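Local coordinates for protein structure-specific endonuclease subunit SLX1 (Candida glabrata, PDB 4XLG) that probably serves as the catalytic subunit of the SLX1-SLX4 endonuclease, which nicks branched DNA close to junctions during repair and recombination, at residues B[201-212]-B[292-300]; B[59-67]-B[182-193]. The protein carries 1 engineered substitution. One frame throughout, in Å; residues are numbered along the deposited sequence.

Interaction 1 (B[201-212]-B[292-300])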
# COMPACT_ATOMS: atom_id res chain seq x y z
N LYS B 201 3.01 -4.84 13.88
CA LYS B 201 4.07 -5.29 12.98
C LYS B 201 5.30 -5.71 13.80
O LYS B 201 5.98 -6.67 13.44
CB LYS B 201 4.47 -4.19 12.01
CG LYS B 201 3.41 -4.07 10.89
CD LYS B 201 3.84 -3.02 9.84
CE LYS B 201 3.01 -3.25 8.52
NZ LYS B 201 3.68 -2.54 7.39
N THR B 202 5.59 -4.95 14.85
CA THR B 202 6.75 -5.32 15.71
C THR B 202 6.57 -6.71 16.27
O THR B 202 7.49 -7.54 16.21
CB THR B 202 6.95 -4.29 16.86
OG1 THR B 202 7.11 -2.99 16.26
CG2 THR B 202 8.17 -4.63 17.69
N LYS B 203 5.39 -6.97 16.84
CA LYS B 203 5.10 -8.27 17.44
C LYS B 203 5.20 -9.40 16.39
O LYS B 203 5.81 -10.46 16.66
CB LYS B 203 3.70 -8.24 18.08
CG LYS B 203 3.27 -9.60 18.69
CD LYS B 203 1.78 -9.55 19.07
CE LYS B 203 1.29 -10.87 19.65
NZ LYS B 203 1.78 -11.14 21.03
N THR B 204 4.60 -9.19 15.23
CA THR B 204 4.61 -10.21 14.19
C THR B 204 6.03 -10.49 13.66
O THR B 204 6.41 -11.63 13.46
CB THR B 204 3.65 -9.82 13.05
OG1 THR B 204 2.36 -9.62 13.63
CG2 THR B 204 3.55 -10.93 11.98
N LEU B 205 6.82 -9.44 13.45
CA LEU B 205 8.23 -9.62 13.04
C LEU B 205 8.95 -10.49 14.05
O LEU B 205 9.66 -11.40 13.67
CB LEU B 205 8.96 -8.27 12.93
CG LEU B 205 8.65 -7.47 11.67
CD1 LEU B 205 8.83 -5.96 11.91
CD2 LEU B 205 9.59 -7.98 10.53
N LEU B 206 8.77 -10.20 15.34
CA LEU B 206 9.45 -10.99 16.38
C LEU B 206 9.05 -12.46 16.30
O LEU B 206 9.90 -13.36 16.41
CB LEU B 206 9.11 -10.42 17.76
CG LEU B 206 9.75 -9.09 18.16
CD1 LEU B 206 9.27 -8.61 19.55
CD2 LEU B 206 11.27 -9.21 18.13
N LEU B 207 7.77 -12.74 16.10
CA LEU B 207 7.31 -14.13 16.00
C LEU B 207 7.87 -14.86 14.76
O LEU B 207 8.29 -16.04 14.88
CB LEU B 207 5.78 -14.19 15.97
CG LEU B 207 5.06 -13.87 17.28
CD1 LEU B 207 3.56 -13.60 17.04
CD2 LEU B 207 5.25 -15.04 18.26
N TYR B 208 7.89 -14.20 13.60
CA TYR B 208 8.53 -14.81 12.41
C TYR B 208 10.04 -15.05 12.60
O TYR B 208 10.58 -16.08 12.21
CB TYR B 208 8.32 -13.94 11.18
CG TYR B 208 6.88 -13.85 10.73
CD1 TYR B 208 5.96 -14.87 11.03
CD2 TYR B 208 6.45 -12.76 9.94
CE1 TYR B 208 4.61 -14.76 10.58
CE2 TYR B 208 5.14 -12.67 9.52
CZ TYR B 208 4.24 -13.65 9.80
OH TYR B 208 2.95 -13.49 9.33
N LYS B 209 10.71 -14.07 13.18
CA LYS B 209 12.15 -14.17 13.43
C LYS B 209 12.44 -15.38 14.30
O LYS B 209 13.43 -16.10 14.07
CB LYS B 209 12.68 -12.88 14.09
CG LYS B 209 14.17 -12.99 14.49
CD LYS B 209 14.71 -11.70 15.11
CE LYS B 209 16.18 -11.87 15.57
NZ LYS B 209 16.96 -12.66 14.55
N GLU B 210 11.59 -15.62 15.30
CA GLU B 210 11.77 -16.80 16.14
C GLU B 210 11.63 -18.08 15.33
O GLU B 210 12.36 -19.04 15.57
CB GLU B 210 10.77 -16.81 17.31
N LYS B 211 10.70 -18.11 14.38
CA LYS B 211 10.55 -19.29 13.53
C LYS B 211 11.83 -19.53 12.74
O LYS B 211 12.26 -20.65 12.62
CB LYS B 211 9.37 -19.15 12.55
CG LYS B 211 8.01 -19.16 13.22
CD LYS B 211 6.93 -18.83 12.19
CE LYS B 211 5.59 -18.52 12.84
NZ LYS B 211 4.86 -19.78 13.00
N ILE B 212 12.42 -18.47 12.20
CA ILE B 212 13.64 -18.61 11.39
C ILE B 212 14.79 -19.09 12.29
O ILE B 212 15.44 -20.10 12.00
CB ILE B 212 14.04 -17.28 10.72
CG1 ILE B 212 12.98 -16.84 9.72
CG2 ILE B 212 15.34 -17.42 9.95
CD1 ILE B 212 13.18 -15.39 9.27
N ILE B 292 5.49 -9.58 1.47
CA ILE B 292 6.74 -8.93 1.11
C ILE B 292 7.28 -8.05 2.21
O ILE B 292 8.51 -7.98 2.45
CB ILE B 292 6.54 -8.08 -0.16
CG1 ILE B 292 6.13 -8.99 -1.38
CG2 ILE B 292 7.84 -7.35 -0.52
CD1 ILE B 292 7.15 -10.19 -1.68
N TYR B 293 6.36 -7.35 2.89
CA TYR B 293 6.78 -6.49 4.01
C TYR B 293 7.63 -7.29 5.01
O TYR B 293 8.76 -6.93 5.33
CB TYR B 293 5.59 -5.87 4.75
CG TYR B 293 6.02 -5.20 6.05
CD1 TYR B 293 6.60 -3.92 6.03
CD2 TYR B 293 5.92 -5.88 7.27
CE1 TYR B 293 7.08 -3.31 7.24
CE2 TYR B 293 6.38 -5.30 8.48
CZ TYR B 293 6.96 -4.02 8.44
OH TYR B 293 7.39 -3.45 9.58
N TYR B 294 7.10 -8.42 5.45
CA TYR B 294 7.85 -9.16 6.46
C TYR B 294 9.09 -9.83 5.86
O TYR B 294 10.14 -9.92 6.51
CB TYR B 294 6.94 -10.20 7.12
CG TYR B 294 5.90 -9.54 8.00
CD1 TYR B 294 6.27 -8.95 9.22
CD2 TYR B 294 4.56 -9.49 7.60
CE1 TYR B 294 5.32 -8.31 10.03
CE2 TYR B 294 3.60 -8.87 8.41
CZ TYR B 294 3.98 -8.25 9.60
OH TYR B 294 3.04 -7.66 10.43
N SER B 295 8.95 -10.30 4.63
CA SER B 295 10.03 -11.00 3.96
C SER B 295 11.27 -10.14 3.88
O SER B 295 12.37 -10.54 4.29
CB SER B 295 9.59 -11.44 2.53
OG SER B 295 10.58 -12.32 2.04
N ILE B 296 11.10 -8.94 3.37
CA ILE B 296 12.25 -8.06 3.19
C ILE B 296 12.77 -7.53 4.51
O ILE B 296 13.98 -7.50 4.74
CB ILE B 296 11.88 -6.88 2.27
CG1 ILE B 296 11.57 -7.40 0.87
CG2 ILE B 296 12.98 -5.82 2.27
CD1 ILE B 296 11.11 -6.26 -0.03
N LYS B 297 11.87 -7.18 5.43
CA LYS B 297 12.36 -6.60 6.68
C LYS B 297 13.11 -7.63 7.54
O LYS B 297 14.07 -7.29 8.25
CB LYS B 297 11.20 -6.01 7.48
CG LYS B 297 11.71 -5.16 8.65
CD LYS B 297 10.59 -4.25 9.07
CE LYS B 297 11.04 -3.35 10.20
NZ LYS B 297 12.24 -2.54 9.85
N LEU B 298 12.66 -8.88 7.49
CA LEU B 298 13.39 -9.91 8.24
C LEU B 298 14.80 -10.06 7.68
O LEU B 298 15.75 -10.25 8.42
CB LEU B 298 12.65 -11.24 8.20
CG LEU B 298 11.38 -11.23 9.07
CD1 LEU B 298 10.43 -12.35 8.62
CD2 LEU B 298 11.67 -11.32 10.57
N ASN B 299 14.93 -9.99 6.36
CA ASN B 299 16.23 -10.17 5.73
C ASN B 299 17.14 -8.99 6.04
O ASN B 299 18.34 -9.16 6.18
CB ASN B 299 16.05 -10.35 4.22
CG ASN B 299 17.38 -10.58 3.49
OD1 ASN B 299 17.75 -9.83 2.60
ND2 ASN B 299 18.09 -11.61 3.91
N LYS B 300 16.56 -7.79 6.09
CA LYS B 300 17.25 -6.60 6.60
C LYS B 300 17.07 -6.51 8.11
O LYS B 300 17.96 -6.90 8.87
CB LYS B 300 16.72 -5.32 5.93
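The ammonium NZ of Lys201 has two partners: in a cation-pi contact it stands 3.5 Å from the centroid of the Tyr293 ring, over its face, and it is hydrogen-bonded to the backbone O of Asp9. A carboxylate oxygen of Asp9 bonds the Tyr293 hydroxyl, so Lys201 and Tyr293 share that residue. Segments 201-212 and 292-299, of helices 176-213 and 288-299, cross at -64° and mesh as knobs into holes. CG of Lys201 lies anti to its carbonyl carbon (chi1 -77°) and the chain is extended beyond it, which carries NZ out to the Tyr293 ring. Leu205 enters between Tyr293, Tyr294, Lys297 and Leu298, and Tyr294 among Lys201, Thr204, Leu205 and Tyr208. On one face the Tyr294 ring takes the edge of Tyr208 in a T-shaped pair, planes 89° apart and Tyr208 CE2 3.6 Å from Tyr294 CG. Thr204 CG2 lies over that face too, while Leu205 CD2 meets the rim, 3.7 Å from Tyr294 CD1. The Tyr208 hydroxyl bonds the backbone O of zinc ligand Cys242, attaching helix 176-213 next to that zinc site. Leu298 is the third knob, its CD1 3.7 Å from Tyr208 CB and its CD2 3.9 Å from Leu205 CD2.

Interaction 2 (B[59-67]-B[182-193])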
# COMPACT_ATOMS: atom_id res chain seq x y z
N PRO B 59 -8.14 24.18 13.55
CA PRO B 59 -7.56 22.85 13.30
C PRO B 59 -8.32 22.01 12.28
O PRO B 59 -9.56 22.16 12.11
CB PRO B 59 -7.68 22.14 14.70
CG PRO B 59 -8.88 22.85 15.36
CD PRO B 59 -8.85 24.30 14.85
N TRP B 60 -7.59 21.08 11.70
CA TRP B 60 -8.12 20.10 10.78
C TRP B 60 -8.50 18.84 11.53
O TRP B 60 -7.78 18.43 12.45
CB TRP B 60 -7.03 19.71 9.76
CG TRP B 60 -6.56 20.79 8.87
CD1 TRP B 60 -5.44 21.59 9.05
CD2 TRP B 60 -7.11 21.14 7.60
NE1 TRP B 60 -5.29 22.42 7.95
CE2 TRP B 60 -6.28 22.15 7.05
CE3 TRP B 60 -8.22 20.69 6.87
CZ2 TRP B 60 -6.52 22.72 5.79
CZ3 TRP B 60 -8.47 21.25 5.61
CH2 TRP B 60 -7.63 22.25 5.08
N GLU B 61 -9.53 18.15 11.06
CA GLU B 61 -9.82 16.77 11.51
C GLU B 61 -9.29 15.79 10.45
O GLU B 61 -9.57 15.98 9.27
CB GLU B 61 -11.37 16.57 11.65
CG GLU B 61 -11.75 15.12 12.07
CD GLU B 61 -13.26 14.87 11.96
OE1 GLU B 61 -13.99 15.71 11.39
OE2 GLU B 61 -13.71 13.80 12.45
N MET B 62 -8.49 14.78 10.84
CA MET B 62 -8.14 13.76 9.85
C MET B 62 -9.31 12.80 9.77
O MET B 62 -9.56 12.06 10.70
CB MET B 62 -6.83 13.04 10.24
CG MET B 62 -6.41 12.01 9.14
SD MET B 62 -4.81 11.25 9.55
CE MET B 62 -3.72 12.65 9.32
N VAL B 63 -10.05 12.79 8.65
CA VAL B 63 -11.25 11.98 8.66
C VAL B 63 -11.06 10.57 8.11
O VAL B 63 -11.86 9.65 8.42
CB VAL B 63 -12.42 12.68 7.87
CG1 VAL B 63 -12.81 14.01 8.61
CG2 VAL B 63 -12.08 12.98 6.38
N ALA B 64 -10.03 10.39 7.29
CA ALA B 64 -9.77 9.07 6.68
C ALA B 64 -8.31 8.96 6.31
O ALA B 64 -7.65 9.97 6.05
CB ALA B 64 -10.64 8.84 5.41
N ILE B 65 -7.81 7.73 6.26
CA ILE B 65 -6.46 7.56 5.74
C ILE B 65 -6.44 6.18 5.03
O ILE B 65 -7.07 5.23 5.49
CB ILE B 65 -5.37 7.66 6.86
CG1 ILE B 65 -3.94 7.66 6.23
CG2 ILE B 65 -5.53 6.54 7.95
CD1 ILE B 65 -2.91 8.15 7.35
N VAL B 66 -5.76 6.14 3.89
CA VAL B 66 -5.56 4.90 3.13
C VAL B 66 -4.13 4.53 3.40
O VAL B 66 -3.23 5.36 3.18
CB VAL B 66 -5.77 5.13 1.63
CG1 VAL B 66 -5.43 3.84 0.77
CG2 VAL B 66 -7.24 5.62 1.36
N TYR B 67 -3.88 3.31 3.91
CA TYR B 67 -2.49 2.97 4.20
C TYR B 67 -2.22 1.53 3.74
O TYR B 67 -3.10 0.89 3.14
CB TYR B 67 -2.17 3.19 5.70
CG TYR B 67 -2.91 2.27 6.66
CD1 TYR B 67 -4.24 2.54 7.04
CD2 TYR B 67 -2.26 1.15 7.22
CE1 TYR B 67 -4.91 1.71 7.94
CE2 TYR B 67 -2.94 0.32 8.13
CZ TYR B 67 -4.26 0.62 8.49
OH TYR B 67 -4.92 -0.21 9.36
N VAL B 182 -13.10 18.33 19.41
CA VAL B 182 -13.01 17.51 18.19
C VAL B 182 -11.55 17.23 17.82
O VAL B 182 -11.15 16.07 17.56
CB VAL B 182 -13.78 18.19 16.99
CG1 VAL B 182 -13.46 17.42 15.64
CG2 VAL B 182 -15.28 18.25 17.30
N ASN B 183 -10.71 18.26 17.86
CA ASN B 183 -9.31 18.15 17.50
C ASN B 183 -8.62 17.14 18.47
O ASN B 183 -7.90 16.23 18.02
CB ASN B 183 -8.67 19.52 17.56
CG ASN B 183 -7.17 19.54 17.39
OD1 ASN B 183 -6.54 20.40 17.99
ND2 ASN B 183 -6.57 18.65 16.59
N GLU B 184 -8.88 17.30 19.78
CA GLU B 184 -8.19 16.41 20.74
C GLU B 184 -8.64 14.96 20.57
O GLU B 184 -7.81 14.03 20.66
CB GLU B 184 -8.46 16.87 22.18
CG GLU B 184 -7.71 18.16 22.41
N LYS B 185 -9.94 14.74 20.37
CA LYS B 185 -10.44 13.37 20.23
C LYS B 185 -9.93 12.75 18.94
O LYS B 185 -9.53 11.57 18.92
CB LYS B 185 -11.97 13.30 20.27
CG LYS B 185 -12.55 13.41 21.71
CD LYS B 185 -14.07 13.43 21.68
CE LYS B 185 -14.67 13.28 23.09
NZ LYS B 185 -13.97 14.13 24.08
N ASN B 186 -9.95 13.53 17.86
CA ASN B 186 -9.46 13.02 16.58
C ASN B 186 -7.96 12.66 16.69
O ASN B 186 -7.52 11.63 16.20
CB ASN B 186 -9.69 14.07 15.50
CG ASN B 186 -9.08 13.67 14.12
OD1 ASN B 186 -8.16 14.32 13.63
ND2 ASN B 186 -9.68 12.63 13.50
N MET B 187 -7.17 13.49 17.36
CA MET B 187 -5.71 13.18 17.52
C MET B 187 -5.54 11.83 18.22
O MET B 187 -4.65 11.06 17.84
CB MET B 187 -4.98 14.25 18.39
CG MET B 187 -4.70 15.53 17.61
SD MET B 187 -3.41 15.24 16.28
CE MET B 187 -1.99 14.74 17.19
N GLU B 188 -6.36 11.59 19.21
CA GLU B 188 -6.23 10.35 20.01
C GLU B 188 -6.56 9.16 19.06
O GLU B 188 -5.91 8.11 19.11
CB GLU B 188 -7.15 10.34 21.25
CG GLU B 188 -6.75 9.18 22.10
CD GLU B 188 -5.30 9.37 22.59
OE1 GLU B 188 -4.44 8.45 22.45
OE2 GLU B 188 -5.03 10.49 23.06
N LEU B 189 -7.60 9.32 18.21
CA LEU B 189 -7.95 8.22 17.27
C LEU B 189 -6.81 7.93 16.28
O LEU B 189 -6.55 6.76 15.93
CB LEU B 189 -9.22 8.57 16.46
CG LEU B 189 -10.44 8.76 17.36
CD1 LEU B 189 -11.66 9.21 16.43
CD2 LEU B 189 -10.84 7.51 18.09
N VAL B 190 -6.17 9.00 15.79
CA VAL B 190 -5.10 8.86 14.80
C VAL B 190 -3.89 8.19 15.53
O VAL B 190 -3.26 7.25 14.98
CB VAL B 190 -4.67 10.22 14.19
CG1 VAL B 190 -3.39 10.07 13.29
CG2 VAL B 190 -5.83 10.82 13.32
N GLN B 191 -3.60 8.66 16.73
CA GLN B 191 -2.50 8.03 17.54
C GLN B 191 -2.78 6.57 17.75
O GLN B 191 -1.87 5.70 17.58
CB GLN B 191 -2.38 8.76 18.90
CG GLN B 191 -1.22 8.19 19.77
CD GLN B 191 0.13 8.65 19.20
OE1 GLN B 191 0.89 7.86 18.57
NE2 GLN B 191 0.47 9.88 19.48
N ASN B 192 -4.01 6.24 18.13
CA ASN B 192 -4.31 4.83 18.42
C ASN B 192 -4.08 3.93 17.24
O ASN B 192 -3.42 2.87 17.38
CB ASN B 192 -5.75 4.68 18.92
CG ASN B 192 -5.92 5.23 20.33
OD1 ASN B 192 -4.93 5.54 21.02
ND2 ASN B 192 -7.19 5.41 20.75
N LEU B 193 -4.58 4.34 16.06
CA LEU B 193 -4.42 3.53 14.85
C LEU B 193 -2.92 3.39 14.51
O LEU B 193 -2.45 2.27 14.25
CB LEU B 193 -5.15 4.16 13.64
CG LEU B 193 -4.86 3.41 12.30
CD1 LEU B 193 -5.52 2.01 12.29
CD2 LEU B 193 -5.28 4.20 11.10
O HOH W 1 -7.62 16.93 14.64
O HOH W 2 -12.38 11.93 13.92
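Where the sheet of the GIY-YIG nuclease domain meets the long helix 176-213, the side-chain amide of Asn186 grips both backbone polar groups of Met62, a residue of strand 60-67. Met62 N donates to Asn186 OD1 over 2.8 Å, reaching it from above the carbonyl plane (39° out of it), and Asn186 ND2 returns a bond of 2.9 Å to Met62 O. Asn186 holds its CG anti to the backbone N (chi1 175°), which carries the amide out from the helix to the strand. Two waters also bond the Asn186 amide. One is hydrogen-bonded to Asn186 OD1, to Trp60 O and, at 2.8 Å, to Asn183 ND2. The other accepts from Asn186 ND2 at 2.8 Å and donates to Glu61 OE2 at 2.7 Å, so ND2 has a partner in the strand and another in the water; Glu61 OE2 also bonds Asn134.

Within the five-stranded mixed sheet, strand 60-67 lies between strands 12-18 and 129-132. It carries a classic beta bulge, where Val63 and Ala64 both face Leu15. Asn186 thus bonds the strand just before this irregularity. Helix and strand run at 41° to one another, and the apolar contacts beyond Asn186, of Val190 and Leu193, follow toward the helix C-terminal end.

On the N-terminal side of Asn186, Pro59, preceded by a cis peptide bond, lays its CB against the amide of Asn183. Further on, Val190 crosses Met62 at about a right angle, its CG2 3.9 Å from Met62 CB and also against the sulfur. Leu193 divides its branches: CD2 packs on Ile65 CG2 at 3.9 Å and touches the Tyr67 ring at CE1, whereas CD1 reaches the Tyr67 hydroxyl, 3.7 Å from OH.

The two contacts illustrate how one continuous helix can serve two domains. Helix 176-213 contributes to both: its residues 182-193 lie along the sheet of the GIY-YIG domain in interaction 2, and its residues 201-212 meet helix 288-299, which follows the zinc-ligating cysteines, in interaction 1. Their centres are 28 Å apart, and the nearest atoms are about 7 Å apart without touching. Both segments of interaction 2 precede those of interaction 1 in the sequence. The helix therefore physically joins the nuclease domain to the C-terminal zinc-binding domain.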